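Local coordinates for protein beta-agarase B (Zobellia galactanivorans, PDB 4ATF) that cleaves the beta-1,4 linkages of agarose at random, with retention of anomeric configuration, as a family 16 glycoside hydrolase, at residues D13-P25 with F294-E306. The protein carries 1 engineered substitution. Numbering follows the deposited sequence. Where two conformers were deposited one is given.
Sequences DWKDIPVPADAGP and FGVDWIRIYKPVE. With NA (sodium ion), chain I.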
# COMPACT_ATOMS: atom_id res chain seq x y z
N ASP A 13 13.17 -20.19 -5.04
CA ASP A 13 13.48 -19.39 -3.80
C ASP A 13 13.29 -17.87 -3.97
O ASP A 13 13.80 -17.25 -4.92
CB ASP A 13 14.91 -19.63 -3.30
CG ASP A 13 15.19 -18.98 -1.92
OD1 ASP A 13 14.87 -19.54 -0.87
OD2 ASP A 13 15.72 -17.88 -1.83
N TRP A 14 12.60 -17.28 -3.01
CA TRP A 14 12.16 -15.87 -3.13
C TRP A 14 13.31 -14.90 -3.40
O TRP A 14 13.13 -13.96 -4.16
CB TRP A 14 11.41 -15.41 -1.87
CG TRP A 14 12.25 -15.27 -0.59
CD1 TRP A 14 13.04 -16.23 -0.00
CD2 TRP A 14 12.33 -14.12 0.25
NE1 TRP A 14 13.62 -15.73 1.15
CE2 TRP A 14 13.20 -14.44 1.34
CE3 TRP A 14 11.71 -12.86 0.22
CZ2 TRP A 14 13.49 -13.54 2.38
CZ3 TRP A 14 12.02 -11.94 1.25
CH2 TRP A 14 12.89 -12.30 2.34
N LYS A 15 14.47 -15.09 -2.76
CA LYS A 15 15.61 -14.16 -2.94
C LYS A 15 16.18 -14.23 -4.37
O LYS A 15 16.73 -13.24 -4.87
CB LYS A 15 16.75 -14.42 -1.92
CG LYS A 15 16.40 -14.21 -0.46
CD LYS A 15 17.63 -14.34 0.41
CE LYS A 15 17.22 -14.79 1.80
NZ LYS A 15 18.29 -14.63 2.82
N ASP A 16 16.04 -15.38 -5.02
CA ASP A 16 16.59 -15.63 -6.33
C ASP A 16 15.68 -15.22 -7.51
O ASP A 16 16.12 -15.24 -8.63
CB ASP A 16 16.81 -17.14 -6.49
CG ASP A 16 17.85 -17.70 -5.52
OD1 ASP A 16 18.66 -16.88 -4.99
OD2 ASP A 16 17.86 -18.98 -5.33
N ILE A 17 14.39 -14.92 -7.28
CA ILE A 17 13.51 -14.60 -8.39
C ILE A 17 14.13 -13.37 -9.06
O ILE A 17 14.46 -12.40 -8.38
CB ILE A 17 12.06 -14.29 -7.90
CG1 ILE A 17 11.41 -15.53 -7.28
CG2 ILE A 17 11.19 -13.82 -9.09
CD1 ILE A 17 10.12 -15.28 -6.53
N PRO A 18 14.27 -13.37 -10.40
CA PRO A 18 14.88 -12.17 -10.98
C PRO A 18 14.13 -10.87 -10.60
O PRO A 18 12.89 -10.84 -10.51
CB PRO A 18 14.70 -12.36 -12.49
CG PRO A 18 14.63 -13.87 -12.68
CD PRO A 18 13.99 -14.42 -11.41
N VAL A 19 14.90 -9.81 -10.42
CA VAL A 19 14.35 -8.48 -10.25
C VAL A 19 14.03 -7.94 -11.67
O VAL A 19 14.92 -7.96 -12.55
CB VAL A 19 15.33 -7.55 -9.48
CG1 VAL A 19 14.85 -6.09 -9.56
CG2 VAL A 19 15.36 -7.97 -7.98
N PRO A 20 12.75 -7.49 -11.90
CA PRO A 20 12.38 -7.09 -13.26
C PRO A 20 12.89 -5.70 -13.68
O PRO A 20 13.00 -5.40 -14.91
CB PRO A 20 10.83 -7.13 -13.22
CG PRO A 20 10.47 -6.78 -11.79
CD PRO A 20 11.57 -7.48 -10.97
N ALA A 21 13.18 -4.85 -12.68
CA ALA A 21 13.72 -3.53 -12.95
C ALA A 21 15.23 -3.61 -13.33
O ALA A 21 15.92 -4.63 -13.04
CB ALA A 21 13.50 -2.62 -11.72
N ASP A 22 15.72 -2.56 -14.00
CA ASP A 22 17.05 -2.62 -14.64
C ASP A 22 18.01 -1.89 -13.66
O ASP A 22 17.84 -0.70 -13.40
CB ASP A 22 16.98 -1.87 -16.01
CG ASP A 22 18.25 -2.01 -16.86
OD1 ASP A 22 19.36 -2.24 -16.31
OD2 ASP A 22 18.14 -1.85 -18.10
N ALA A 23 18.99 -2.61 -13.11
CA ALA A 23 19.95 -1.98 -12.11
C ALA A 23 20.90 -0.93 -12.74
O ALA A 23 21.54 -0.13 -12.04
CB ALA A 23 20.75 -3.05 -11.39
N GLY A 24 21.03 -0.92 -14.07
CA GLY A 24 21.96 0.01 -14.70
C GLY A 24 23.27 -0.63 -15.19
O GLY A 24 23.54 -1.83 -14.95
N PRO A 25 24.10 0.16 -15.88
CA PRO A 25 25.24 -0.47 -16.58
C PRO A 25 26.33 -0.89 -15.57
O PRO A 25 26.61 -0.11 -14.64
CB PRO A 25 25.75 0.65 -17.52
CG PRO A 25 25.27 1.93 -16.97
CD PRO A 25 24.06 1.63 -16.05
N PHE A 294 -6.07 -10.35 4.87
CA PHE A 294 -5.09 -9.93 3.86
C PHE A 294 -3.81 -10.70 4.20
O PHE A 294 -3.38 -10.71 5.37
CB PHE A 294 -4.90 -8.41 3.97
CG PHE A 294 -3.88 -7.84 3.00
CD1 PHE A 294 -3.73 -8.39 1.69
CD2 PHE A 294 -3.07 -6.78 3.38
CE1 PHE A 294 -2.76 -7.86 0.78
CE2 PHE A 294 -2.14 -6.21 2.50
CZ PHE A 294 -1.97 -6.74 1.18
N GLY A 295 -3.24 -11.42 3.21
CA GLY A 295 -2.05 -12.27 3.46
C GLY A 295 -0.90 -11.78 2.60
O GLY A 295 -1.11 -11.45 1.41
N VAL A 296 0.27 -11.68 3.22
CA VAL A 296 1.49 -11.27 2.51
C VAL A 296 2.48 -12.40 2.71
O VAL A 296 2.86 -12.69 3.83
CB VAL A 296 2.07 -9.91 3.02
CG1 VAL A 296 3.42 -9.60 2.36
CG2 VAL A 296 1.09 -8.79 2.71
N ASP A 297 2.87 -13.08 1.63
CA ASP A 297 3.84 -14.19 1.72
C ASP A 297 5.25 -13.62 1.99
O ASP A 297 5.99 -14.14 2.84
CB ASP A 297 3.80 -14.99 0.39
CG ASP A 297 4.69 -16.24 0.40
OD1 ASP A 297 5.19 -16.63 1.48
OD2 ASP A 297 4.91 -16.84 -0.69
N TRP A 298 5.61 -12.53 1.31
CA TRP A 298 6.93 -11.89 1.55
C TRP A 298 7.00 -10.50 0.97
O TRP A 298 6.17 -10.10 0.14
CB TRP A 298 8.12 -12.76 1.05
CG TRP A 298 8.00 -13.42 -0.38
CD1 TRP A 298 7.81 -14.79 -0.68
CD2 TRP A 298 8.16 -12.75 -1.65
NE1 TRP A 298 7.85 -14.97 -2.09
CE2 TRP A 298 8.05 -13.75 -2.68
CE3 TRP A 298 8.36 -11.41 -2.01
CZ2 TRP A 298 8.16 -13.41 -4.06
CZ3 TRP A 298 8.44 -11.07 -3.37
CH2 TRP A 298 8.34 -12.09 -4.38
N ILE A 299 8.00 -9.75 1.42
CA ILE A 299 8.30 -8.46 0.89
C ILE A 299 9.82 -8.38 0.77
O ILE A 299 10.56 -8.66 1.75
CB ILE A 299 7.67 -7.30 1.72
CG1 ILE A 299 7.95 -5.92 1.00
CG2 ILE A 299 8.13 -7.35 3.18
CD1 ILE A 299 7.06 -4.79 1.57
N ARG A 300 10.30 -8.11 -0.45
CA ARG A 300 11.73 -8.17 -0.70
C ARG A 300 12.14 -6.79 -1.23
O ARG A 300 11.37 -6.12 -1.95
CB ARG A 300 12.06 -9.33 -1.66
CG ARG A 300 11.54 -9.16 -3.14
CD ARG A 300 11.73 -10.55 -3.84
NE ARG A 300 11.37 -10.43 -5.27
CZ ARG A 300 12.19 -10.75 -6.29
NH1 ARG A 300 13.40 -11.32 -6.08
NH2 ARG A 300 11.77 -10.59 -7.56
N ILE A 301 13.34 -6.38 -0.85
CA ILE A 301 13.84 -5.04 -1.05
C ILE A 301 15.28 -5.15 -1.59
O ILE A 301 16.11 -5.88 -1.01
CB ILE A 301 13.89 -4.27 0.30
CG1 ILE A 301 12.45 -4.09 0.87
CG2 ILE A 301 14.64 -2.96 0.10
CD1 ILE A 301 12.32 -4.20 2.45
N TYR A 302 15.58 -4.48 -2.71
CA TYR A 302 16.92 -4.56 -3.33
C TYR A 302 17.43 -3.16 -3.64
O TYR A 302 16.65 -2.25 -3.98
CB TYR A 302 16.89 -5.36 -4.65
CG TYR A 302 16.55 -6.80 -4.49
CD1 TYR A 302 15.22 -7.22 -4.31
CD2 TYR A 302 17.57 -7.76 -4.52
CE1 TYR A 302 14.92 -8.56 -4.14
CE2 TYR A 302 17.27 -9.14 -4.35
CZ TYR A 302 15.93 -9.51 -4.19
OH TYR A 302 15.63 -10.86 -4.04
N LYS A 303 18.76 -2.99 -3.56
CA LYS A 303 19.42 -1.71 -3.95
C LYS A 303 20.38 -2.01 -5.08
O LYS A 303 21.01 -3.07 -5.09
CB LYS A 303 20.17 -1.11 -2.71
CG LYS A 303 19.09 -0.67 -1.57
CD LYS A 303 19.37 0.69 -0.89
CE LYS A 303 19.20 1.73 -1.86
NZ LYS A 303 18.65 2.98 -1.43
N PRO A 304 20.47 -1.12 -6.07
CA PRO A 304 21.46 -1.35 -7.17
C PRO A 304 22.87 -1.00 -6.71
O PRO A 304 23.07 0.12 -6.15
CB PRO A 304 20.99 -0.41 -8.26
CG PRO A 304 20.22 0.71 -7.54
CD PRO A 304 19.70 0.12 -6.23
N VAL A 305 23.85 -1.90 -6.92
CA VAL A 305 25.26 -1.66 -6.57
C VAL A 305 26.18 -1.99 -7.75
O VAL A 305 25.80 -2.74 -8.66
CB VAL A 305 25.67 -2.44 -5.30
CG1 VAL A 305 24.62 -2.18 -4.14
CG2 VAL A 305 25.65 -3.90 -5.55
N GLU A 306 27.40 -1.43 -7.74
CA GLU A 306 28.37 -1.74 -8.77
C GLU A 306 28.76 -3.22 -8.68
O GLU A 306 28.85 -3.79 -7.61
CB GLU A 306 29.61 -0.85 -8.58
CG GLU A 306 30.37 -0.55 -9.83
CD GLU A 306 31.50 0.43 -9.59
OE1 GLU A 306 31.45 1.19 -8.59
OE2 GLU A 306 32.45 0.44 -10.38
NA NA I . 6.32 -16.35 3.54
O HOH W 1 7.86 -17.90 2.55
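Trp14 lays its CB over one face of the Trp298 indole, 3.8 Å from the centroid of the five-membered ring, a CH-pi contact. Its own ring passes the other way, planes 45° apart, until CZ3 lies 3.6 Å from Ile299 O, which meets the ring at its edge. Ile17 CD1 touches CZ2 of the Trp298 indole at 3.7 Å. Arg300 rises from the strand with CG set between the backbone N and the carbonyl carbon (chi1 68°); extended from there to NE, it brings its guanidinium up to the loop's carbonyls. NH1 gives a fairly straight bond to Ile17 O (2.8 Å, 156°), close to the guanidinium plane; NH2 bonds Pro18 O at 3.2 Å, in that plane but from above the carbonyl's own, and more weakly Ile17 O, while Ile17 CB covers one face. NE salt-bridges Glu114 on strand 111-118. Tyr302 OH donates to Lys15 O (2.8 Å), and Val19 CG2 sits over the centre of the tyrosine ring, 3.8 Å from its centroid. A leucine in place of Arg300 would probably leave the Ile17 and Pro18 carbonyls without their donors and Glu114 without this salt-bridge partner. The contact lays the N-terminal loop along the outer side of the GH16 beta-sandwich, away from the bound agaro-oligosaccharide: buried arginine and tyrosine donors fix the loop's backbone carbonyls, and aromatic faces receive its aliphatic groups.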